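Local atomic coordinates of DNA polymerase III subunit beta (Deinococcus radiodurans, PDB entry 4TRT), a protein that probably tethers DNA polymerases and other proteins to DNA as a head-to-tail ring-shaped homodimer, conferring processivity on replication. Residues 34-45 with 57-68; 322-332 with 344-355. All blocks are in the same frame, centred on the assembly; numbering follows the deposited sequence.

Contact 1: 34-45 with 57-68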
# COMPACT_ATOMS: atom_id res chain seq x y z
N LEU A 34 -0.53 21.29 -16.12
CA LEU A 34 -1.89 21.03 -16.55
C LEU A 34 -2.33 22.27 -17.31
O LEU A 34 -2.13 23.39 -16.83
CB LEU A 34 -2.78 20.84 -15.32
CG LEU A 34 -4.29 20.72 -15.51
CD1 LEU A 34 -4.61 19.38 -16.17
CD2 LEU A 34 -4.97 20.80 -14.16
N LYS A 35 -2.92 22.08 -18.49
CA LYS A 35 -3.53 23.19 -19.18
C LYS A 35 -5.01 23.24 -18.84
O LYS A 35 -5.69 22.20 -18.79
CB LYS A 35 -3.34 23.09 -20.69
CG LYS A 35 -3.93 24.28 -21.44
CD LYS A 35 -3.35 24.45 -22.84
CE LYS A 35 -4.14 23.72 -23.90
NZ LYS A 35 -3.49 23.83 -25.25
N VAL A 36 -5.51 24.44 -18.54
CA VAL A 36 -6.92 24.62 -18.20
C VAL A 36 -7.52 25.64 -19.16
O VAL A 36 -7.07 26.77 -19.23
CB VAL A 36 -7.14 25.11 -16.75
CG1 VAL A 36 -8.63 25.24 -16.47
CG2 VAL A 36 -6.50 24.14 -15.77
N GLU A 37 -8.50 25.20 -19.94
CA GLU A 37 -9.17 26.05 -20.89
C GLU A 37 -10.57 26.23 -20.38
O GLU A 37 -11.21 25.25 -19.99
CB GLU A 37 -9.23 25.41 -22.27
CG GLU A 37 -7.93 25.50 -23.03
CD GLU A 37 -7.94 24.65 -24.29
OE1 GLU A 37 -8.26 23.45 -24.18
OE2 GLU A 37 -7.65 25.19 -25.38
N THR A 38 -11.04 27.47 -20.39
CA THR A 38 -12.34 27.79 -19.86
C THR A 38 -13.24 28.31 -20.97
O THR A 38 -12.78 28.95 -21.91
CB THR A 38 -12.25 28.80 -18.69
OG1 THR A 38 -11.54 29.98 -19.09
CG2 THR A 38 -11.56 28.15 -17.47
N SER A 39 -14.52 28.01 -20.84
CA SER A 39 -15.55 28.55 -21.71
C SER A 39 -16.81 28.63 -20.84
O SER A 39 -16.75 28.32 -19.65
CB SER A 39 -15.74 27.66 -22.94
OG SER A 39 -15.56 26.28 -22.64
N GLU A 40 -17.94 29.05 -21.42
CA GLU A 40 -19.18 29.19 -20.66
C GLU A 40 -19.56 27.89 -19.93
O GLU A 40 -19.87 27.91 -18.74
CB GLU A 40 -20.34 29.69 -21.54
CG GLU A 40 -20.92 28.62 -22.46
CD GLU A 40 -22.04 29.12 -23.35
OE1 GLU A 40 -22.81 29.99 -22.89
OE2 GLU A 40 -22.15 28.62 -24.49
N GLY A 41 -19.50 26.76 -20.65
CA GLY A 41 -20.01 25.48 -20.14
C GLY A 41 -19.16 24.82 -19.07
O GLY A 41 -19.65 24.01 -18.28
N GLY A 42 -17.88 25.18 -19.02
CA GLY A 42 -17.01 24.61 -18.03
C GLY A 42 -15.54 24.69 -18.36
O GLY A 42 -15.09 25.55 -19.13
N LEU A 43 -14.79 23.81 -17.71
CA LEU A 43 -13.35 23.77 -17.77
C LEU A 43 -12.93 22.54 -18.56
O LEU A 43 -13.45 21.44 -18.33
CB LEU A 43 -12.75 23.67 -16.36
CG LEU A 43 -13.26 24.56 -15.22
CD1 LEU A 43 -12.85 23.94 -13.89
CD2 LEU A 43 -12.73 25.97 -15.31
N THR A 44 -11.98 22.71 -19.46
CA THR A 44 -11.33 21.58 -20.12
C THR A 44 -9.92 21.48 -19.57
O THR A 44 -9.13 22.41 -19.70
CB THR A 44 -11.34 21.77 -21.64
OG1 THR A 44 -12.70 21.82 -22.08
CG2 THR A 44 -10.65 20.61 -22.38
N LEU A 45 -9.63 20.36 -18.91
CA LEU A 45 -8.34 20.08 -18.31
C LEU A 45 -7.56 19.19 -19.27
O LEU A 45 -8.06 18.14 -19.69
CB LEU A 45 -8.53 19.33 -16.98
CG LEU A 45 -9.55 19.88 -15.97
CD1 LEU A 45 -9.78 18.90 -14.82
CD2 LEU A 45 -9.09 21.22 -15.42
N PHE A 57 -13.32 17.15 -19.62
CA PHE A 57 -14.23 18.26 -19.42
C PHE A 57 -14.87 18.21 -18.03
O PHE A 57 -15.37 17.17 -17.61
CB PHE A 57 -15.33 18.24 -20.48
CG PHE A 57 -16.34 19.34 -20.33
CD1 PHE A 57 -16.04 20.63 -20.74
CD2 PHE A 57 -17.60 19.08 -19.81
CE1 PHE A 57 -16.98 21.65 -20.61
CE2 PHE A 57 -18.55 20.09 -19.69
CZ PHE A 57 -18.23 21.38 -20.09
N VAL A 58 -14.86 19.34 -17.33
CA VAL A 58 -15.51 19.47 -16.05
C VAL A 58 -16.55 20.60 -16.13
O VAL A 58 -16.19 21.76 -16.32
CB VAL A 58 -14.48 19.78 -14.94
CG1 VAL A 58 -15.17 19.99 -13.60
CG2 VAL A 58 -13.44 18.66 -14.87
N PRO A 59 -17.85 20.26 -15.99
CA PRO A 59 -18.87 21.31 -16.02
C PRO A 59 -18.66 22.35 -14.93
O PRO A 59 -18.28 22.01 -13.81
CB PRO A 59 -20.18 20.54 -15.78
CG PRO A 59 -19.91 19.17 -16.32
CD PRO A 59 -18.45 18.91 -16.02
N ALA A 60 -18.89 23.61 -15.28
CA ALA A 60 -18.67 24.72 -14.37
C ALA A 60 -19.36 25.96 -14.87
O ALA A 60 -19.68 26.07 -16.05
CB ALA A 60 -17.17 25.00 -14.24
N GLU A 61 -19.58 26.91 -13.97
CA GLU A 61 -20.04 28.22 -14.38
C GLU A 61 -18.84 29.13 -14.40
O GLU A 61 -18.17 29.29 -13.38
CB GLU A 61 -21.12 28.73 -13.43
CG GLU A 61 -22.25 27.72 -13.39
CD GLU A 61 -23.59 28.29 -13.00
OE1 GLU A 61 -23.63 29.45 -12.54
OE2 GLU A 61 -24.61 27.56 -13.16
N VAL A 62 -18.57 29.73 -15.56
CA VAL A 62 -17.37 30.53 -15.76
C VAL A 62 -17.74 31.94 -16.25
O VAL A 62 -18.61 32.10 -17.11
CB VAL A 62 -16.44 29.89 -16.80
CG1 VAL A 62 -15.16 30.72 -16.93
CG2 VAL A 62 -16.08 28.44 -16.43
N GLN A 63 -17.07 32.96 -15.71
CA GLN A 63 -17.18 34.31 -16.24
C GLN A 63 -15.81 34.76 -16.75
O GLN A 63 -14.78 34.41 -16.16
CB GLN A 63 -17.73 35.30 -15.21
CG GLN A 63 -16.87 35.42 -13.96
CD GLN A 63 -17.12 36.71 -13.20
OE1 GLN A 63 -18.26 37.02 -12.84
NE2 GLN A 63 -16.05 37.47 -12.93
N GLN A 64 -15.81 35.52 -17.83
CA GLN A 64 -14.60 36.07 -18.43
C GLN A 64 -13.54 34.97 -18.65
O GLN A 64 -12.44 35.03 -18.08
CB GLN A 64 -14.08 37.25 -17.58
CG GLN A 64 -15.07 38.41 -17.51
CD GLN A 64 -14.72 39.47 -16.47
OE1 GLN A 64 -13.55 39.70 -16.17
NE2 GLN A 64 -15.73 40.13 -15.92
N PRO A 65 -13.87 33.97 -19.50
CA PRO A 65 -12.99 32.82 -19.67
C PRO A 65 -11.58 33.21 -20.16
O PRO A 65 -11.42 34.12 -20.97
CB PRO A 65 -13.72 31.96 -20.72
CG PRO A 65 -14.66 32.87 -21.41
CD PRO A 65 -15.05 33.89 -20.38
N GLU A 66 -10.59 32.50 -19.64
CA GLU A 66 -9.20 32.74 -19.94
C GLU A 66 -8.48 31.41 -19.70
O GLU A 66 -8.92 30.62 -18.88
CB GLU A 66 -8.67 33.82 -19.01
CG GLU A 66 -7.30 34.36 -19.34
CD GLU A 66 -6.88 35.49 -18.40
OE1 GLU A 66 -7.75 36.04 -17.68
OE2 GLU A 66 -5.69 35.85 -18.38
N ASN A 67 -7.42 31.15 -20.46
CA ASN A 67 -6.69 29.89 -20.33
C ASN A 67 -5.42 30.09 -19.50
O ASN A 67 -4.88 31.19 -19.46
CB ASN A 67 -6.31 29.34 -21.70
CG ASN A 67 -7.51 29.14 -22.61
OD1 ASN A 67 -8.62 28.88 -22.16
ND2 ASN A 67 -7.28 29.26 -23.90
N PHE A 68 -4.97 29.03 -18.85
CA PHE A 68 -3.76 29.11 -18.03
C PHE A 68 -3.16 27.73 -17.83
O PHE A 68 -3.82 26.73 -18.10
CB PHE A 68 -4.07 29.75 -16.65
CG PHE A 68 -5.08 29.00 -15.84
CD1 PHE A 68 -6.44 29.27 -15.97
CD2 PHE A 68 -4.69 28.04 -14.92
CE1 PHE A 68 -7.38 28.60 -15.20
CE2 PHE A 68 -5.62 27.35 -14.16
CZ PHE A 68 -6.98 27.63 -14.30

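Contact 2: 322-332 with 344-355. Unlike the reference sequence in segment 344-355: Val347 (reference Arg), Gly348 (reference Arg), Gly349 (reference Trp), Gly351 (reference Arg), Gly352 (reference Arg), Tyr353 (reference Val), Met354 (reference Tyr), Ala355 (reference Gly).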
# COMPACT_ATOMS: atom_id res chain seq x y z
N ASP A 322 -1.38 -15.53 -14.67
CA ASP A 322 -1.77 -14.50 -15.66
C ASP A 322 -2.95 -15.01 -16.48
O ASP A 322 -3.94 -14.30 -16.65
CB ASP A 322 -0.64 -14.21 -16.65
CG ASP A 322 0.51 -13.41 -16.07
OD1 ASP A 322 0.37 -12.76 -15.03
OD2 ASP A 322 1.58 -13.40 -16.73
N ALA A 323 -2.82 -16.22 -17.02
CA ALA A 323 -3.81 -16.79 -17.93
C ALA A 323 -5.15 -17.06 -17.23
O ALA A 323 -6.21 -16.85 -17.82
CB ALA A 323 -3.28 -18.06 -18.58
N LEU A 324 -5.10 -17.51 -15.98
CA LEU A 324 -6.31 -17.80 -15.21
C LEU A 324 -7.03 -16.58 -14.68
O LEU A 324 -8.23 -16.66 -14.32
CB LEU A 324 -5.99 -18.72 -14.02
CG LEU A 324 -5.56 -20.12 -14.41
CD1 LEU A 324 -5.16 -20.86 -13.14
CD2 LEU A 324 -6.68 -20.85 -15.15
N GLY A 325 -6.32 -15.45 -14.58
CA GLY A 325 -6.83 -14.25 -13.94
C GLY A 325 -8.25 -13.88 -14.31
O GLY A 325 -9.09 -13.73 -13.43
N PRO A 326 -8.54 -13.75 -15.62
CA PRO A 326 -9.89 -13.40 -16.08
C PRO A 326 -10.95 -14.51 -15.99
O PRO A 326 -12.09 -14.27 -16.32
CB PRO A 326 -9.66 -13.04 -17.55
CG PRO A 326 -8.21 -12.71 -17.66
CD PRO A 326 -7.55 -13.67 -16.71
N ILE A 327 -10.58 -15.71 -15.56
CA ILE A 327 -11.51 -16.83 -15.47
C ILE A 327 -12.13 -16.91 -14.07
O ILE A 327 -11.41 -17.05 -13.08
CB ILE A 327 -10.85 -18.17 -15.81
CG1 ILE A 327 -10.31 -18.15 -17.25
CG2 ILE A 327 -11.85 -19.32 -15.64
CD1 ILE A 327 -9.44 -19.33 -17.66
N ASP A 328 -13.46 -16.84 -14.02
CA ASP A 328 -14.23 -16.99 -12.78
C ASP A 328 -15.21 -18.18 -12.85
O ASP A 328 -15.63 -18.59 -13.93
CB ASP A 328 -15.05 -15.73 -12.53
CG ASP A 328 -14.19 -14.48 -12.43
OD1 ASP A 328 -13.18 -14.51 -11.70
OD2 ASP A 328 -14.54 -13.46 -13.05
N GLY A 329 -15.57 -18.71 -11.70
CA GLY A 329 -16.50 -19.82 -11.63
C GLY A 329 -15.77 -21.13 -11.84
O GLY A 329 -15.14 -21.66 -10.93
N ASP A 330 -15.90 -21.69 -13.03
CA ASP A 330 -15.19 -22.92 -13.35
C ASP A 330 -14.26 -22.72 -14.53
O ASP A 330 -14.59 -22.00 -15.47
CB ASP A 330 -16.20 -24.04 -13.59
CG ASP A 330 -17.00 -24.36 -12.34
OD1 ASP A 330 -16.45 -24.99 -11.40
OD2 ASP A 330 -18.19 -23.96 -12.29
N ALA A 331 -13.07 -23.29 -14.42
CA ALA A 331 -12.10 -23.25 -15.50
C ALA A 331 -12.17 -24.54 -16.30
O ALA A 331 -12.43 -25.60 -15.75
CB ALA A 331 -10.70 -23.04 -14.93
N GLU A 332 -11.92 -24.42 -17.60
CA GLU A 332 -11.78 -25.53 -18.52
C GLU A 332 -10.36 -25.49 -19.04
O GLU A 332 -9.91 -24.48 -19.57
CB GLU A 332 -12.76 -25.33 -19.68
CG GLU A 332 -13.52 -26.55 -20.12
CD GLU A 332 -14.64 -26.18 -21.09
OE1 GLU A 332 -14.32 -25.72 -22.20
OE2 GLU A 332 -15.84 -26.33 -20.75
N PHE A 344 -6.65 -22.40 -21.75
CA PHE A 344 -7.39 -22.18 -20.51
C PHE A 344 -8.53 -21.20 -20.81
O PHE A 344 -8.32 -20.17 -21.45
CB PHE A 344 -6.52 -21.60 -19.40
CG PHE A 344 -5.33 -22.43 -19.00
CD1 PHE A 344 -5.16 -23.74 -19.43
CD2 PHE A 344 -4.40 -21.91 -18.10
CE1 PHE A 344 -4.07 -24.48 -19.03
CE2 PHE A 344 -3.32 -22.64 -17.67
CZ PHE A 344 -3.14 -23.93 -18.16
N ARG A 345 -9.74 -21.54 -20.38
CA ARG A 345 -10.90 -20.69 -20.59
C ARG A 345 -11.97 -20.96 -19.53
O ARG A 345 -11.82 -21.89 -18.73
CB ARG A 345 -11.45 -20.89 -22.00
CG ARG A 345 -11.89 -22.30 -22.31
CD ARG A 345 -12.37 -22.47 -23.74
NE ARG A 345 -13.22 -23.64 -23.79
CZ ARG A 345 -13.90 -24.06 -24.85
NH1 ARG A 345 -13.82 -23.42 -26.01
NH2 ARG A 345 -14.67 -25.14 -24.73
N ALA A 346 -13.02 -20.14 -19.50
CA ALA A 346 -14.22 -20.45 -18.70
C ALA A 346 -15.03 -21.54 -19.40
O ALA A 346 -14.86 -21.77 -20.59
CB ALA A 346 -15.08 -19.21 -18.46
N VAL A 347 -15.91 -22.23 -18.66
CA VAL A 347 -16.75 -23.29 -19.23
C VAL A 347 -17.41 -22.84 -20.56
O VAL A 347 -18.03 -21.78 -20.63
CB VAL A 347 -17.83 -23.74 -18.21
CG1 VAL A 347 -18.87 -24.66 -18.86
CG2 VAL A 347 -17.17 -24.45 -17.04
N GLY A 348 -17.24 -23.63 -21.61
CA GLY A 348 -17.80 -23.32 -22.93
C GLY A 348 -17.22 -22.11 -23.65
O GLY A 348 -17.77 -21.68 -24.67
N GLY A 349 -16.12 -21.56 -23.14
CA GLY A 349 -15.61 -20.29 -23.64
C GLY A 349 -16.53 -19.12 -23.31
O GLY A 349 -16.46 -18.07 -23.95
N GLY A 350 -17.39 -19.30 -22.31
CA GLY A 350 -18.39 -18.28 -21.98
C GLY A 350 -17.72 -16.99 -21.57
O GLY A 350 -16.67 -17.02 -20.92
N GLY A 351 -18.28 -15.86 -22.00
CA GLY A 351 -17.72 -14.54 -21.68
C GLY A 351 -16.75 -14.06 -22.76
O GLY A 351 -16.43 -12.89 -22.81
N GLY A 352 -16.28 -14.99 -23.61
CA GLY A 352 -15.48 -14.66 -24.77
C GLY A 352 -13.97 -14.72 -24.58
O GLY A 352 -13.24 -14.35 -25.49
N TYR A 353 -13.51 -15.17 -23.41
CA TYR A 353 -12.06 -15.16 -23.08
C TYR A 353 -11.38 -16.48 -23.34
O TYR A 353 -11.94 -17.52 -23.09
CB TYR A 353 -11.82 -14.79 -21.62
CG TYR A 353 -10.37 -14.91 -21.16
CD1 TYR A 353 -9.42 -13.95 -21.53
CD2 TYR A 353 -9.95 -15.98 -20.39
CE1 TYR A 353 -8.09 -14.07 -21.10
CE2 TYR A 353 -8.62 -16.10 -19.96
CZ TYR A 353 -7.70 -15.14 -20.33
OH TYR A 353 -6.40 -15.25 -19.90
N MET A 354 -10.13 -16.43 -23.79
CA MET A 354 -9.35 -17.63 -24.01
C MET A 354 -7.86 -17.29 -23.87
O MET A 354 -7.42 -16.26 -24.38
CB MET A 354 -9.65 -18.12 -25.42
CG MET A 354 -8.93 -19.36 -25.89
SD MET A 354 -9.13 -19.48 -27.69
CE MET A 354 -10.78 -18.87 -27.94
N ALA A 355 -7.13 -18.16 -23.19
CA ALA A 355 -5.67 -18.05 -23.06
C ALA A 355 -5.05 -19.28 -23.71
O ALA A 355 -5.53 -20.40 -23.51
CB ALA A 355 -5.26 -17.98 -21.60

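Contact 1: 34-45 with 57-68
The beta hairpin of strands 42-48 and 52-59 sets Leu43 against Val58 as an antiparallel hydrogen-bonded pair, with Val58 N 2.7 Å from Leu43 O and Leu43 N returning a bond to Val58 O. Phe57 emerges on the other face of the hairpin. With CG anti to the backbone N (chi1 178°), its ring lies back across the neighbouring strand, CZ 3.5 Å from Gly41 O and the CD1 edge facing Thr44 OG1. Cut back to an alanine here, the side chain would probably leave the Gly41-Gly42 backbone and the Thr44 hydroxyl without their aromatic cover. Gly42 fits tightly against Pro59 and Ala60, where a CB would clash.

Strand 33-38 lies between this hairpin and strand 68-71, in an antiparallel sheet that starts in the N-terminal domain and runs on into the central one. At that second seam Val36 and Phe68 point the same way, and Val36 CB sits over one face of the ring, 3.8 Å from its centroid. Leu91 and Met2 also touch Phe68. Farther along, Thr38 OG1 donates to Glu66 O at 2.7 Å, coming in from above the carbonyl plane. Asn67 OD1 takes a weak bond from Thr38 N.

Contact 2: 322-332 with 344-355
Pro326 packs on one face of the Tyr353 ring where the end of helix 317-324 turns back onto an antiparallel sheet shared by the C-terminal and central domains, and Glu332 meets Arg345 on the adjoining hairpin of strands 330-335 and 342-346. A type I beta turn from Leu324 to Ile327 brings the proline in: its CB stands 3.8 Å from the centroid of the Tyr353 ring, almost exactly on the normal, a CH-pi contact, while CG reaches toward CZ. On the opposite ring face lies the backbone N of Ala355. Tyr353 has CG anti to its own N (chi1 174°), which carries the ring out against the turn and lets OH donate to Ala323 O at 2.6 Å; the same hydroxyl also bonds Tyr142 OH. The ring is thus held both by its face and by its end.

Ile327 crosses the tyrosine at about a right angle, CG1 against CE2, and sends CD1 on to the backbone of strand 342-346, 3.5 Å from Arg345 N. At the helix end Ala323 CB packs on Ala355 CB at 3.6 Å, and Leu324 CD2 meets Phe344 CD2.

Glu332 and Arg345 are a hydrogen-bonded beta pair whose side chains run side by side. Arg345 CG takes the crowded position between N and the carbonyl carbon (chi1 60°), and the chain beyond is extended as far as NE. NE and NH2 both donate hydrogen bonds to Glu332 OE1, in the guanidinium plane although the carboxylate is turned 50° from it; NH2 is the closer, at 2.6 Å, in a salt bridge. Gly348 and Gly349 cover one guanidinium face. The other carboxylate oxygen, Glu332 OE2, receives Gly348 N from above the carboxylate plane at 3.2 Å.

Contact 1 and contact 2 sit on opposite sides of the centre of the chain, with their own centres 45 Å apart and their nearest atoms about 30 Å apart, so neither touches the other. Contact 1 belongs to the N-terminal domain and contact 2 to the C-terminal one, and each works on a sheet that continues into the central domain: strand 52-59 pairs with 224-229, and strand 353-357 with 175-181. Both centre on an antiparallel hairpin, but contact 1 adds a second strand seam, 33-38 with 68-71, whereas contact 2 adds a helix end and its turn. The second subunit of the dimer touches neither of them.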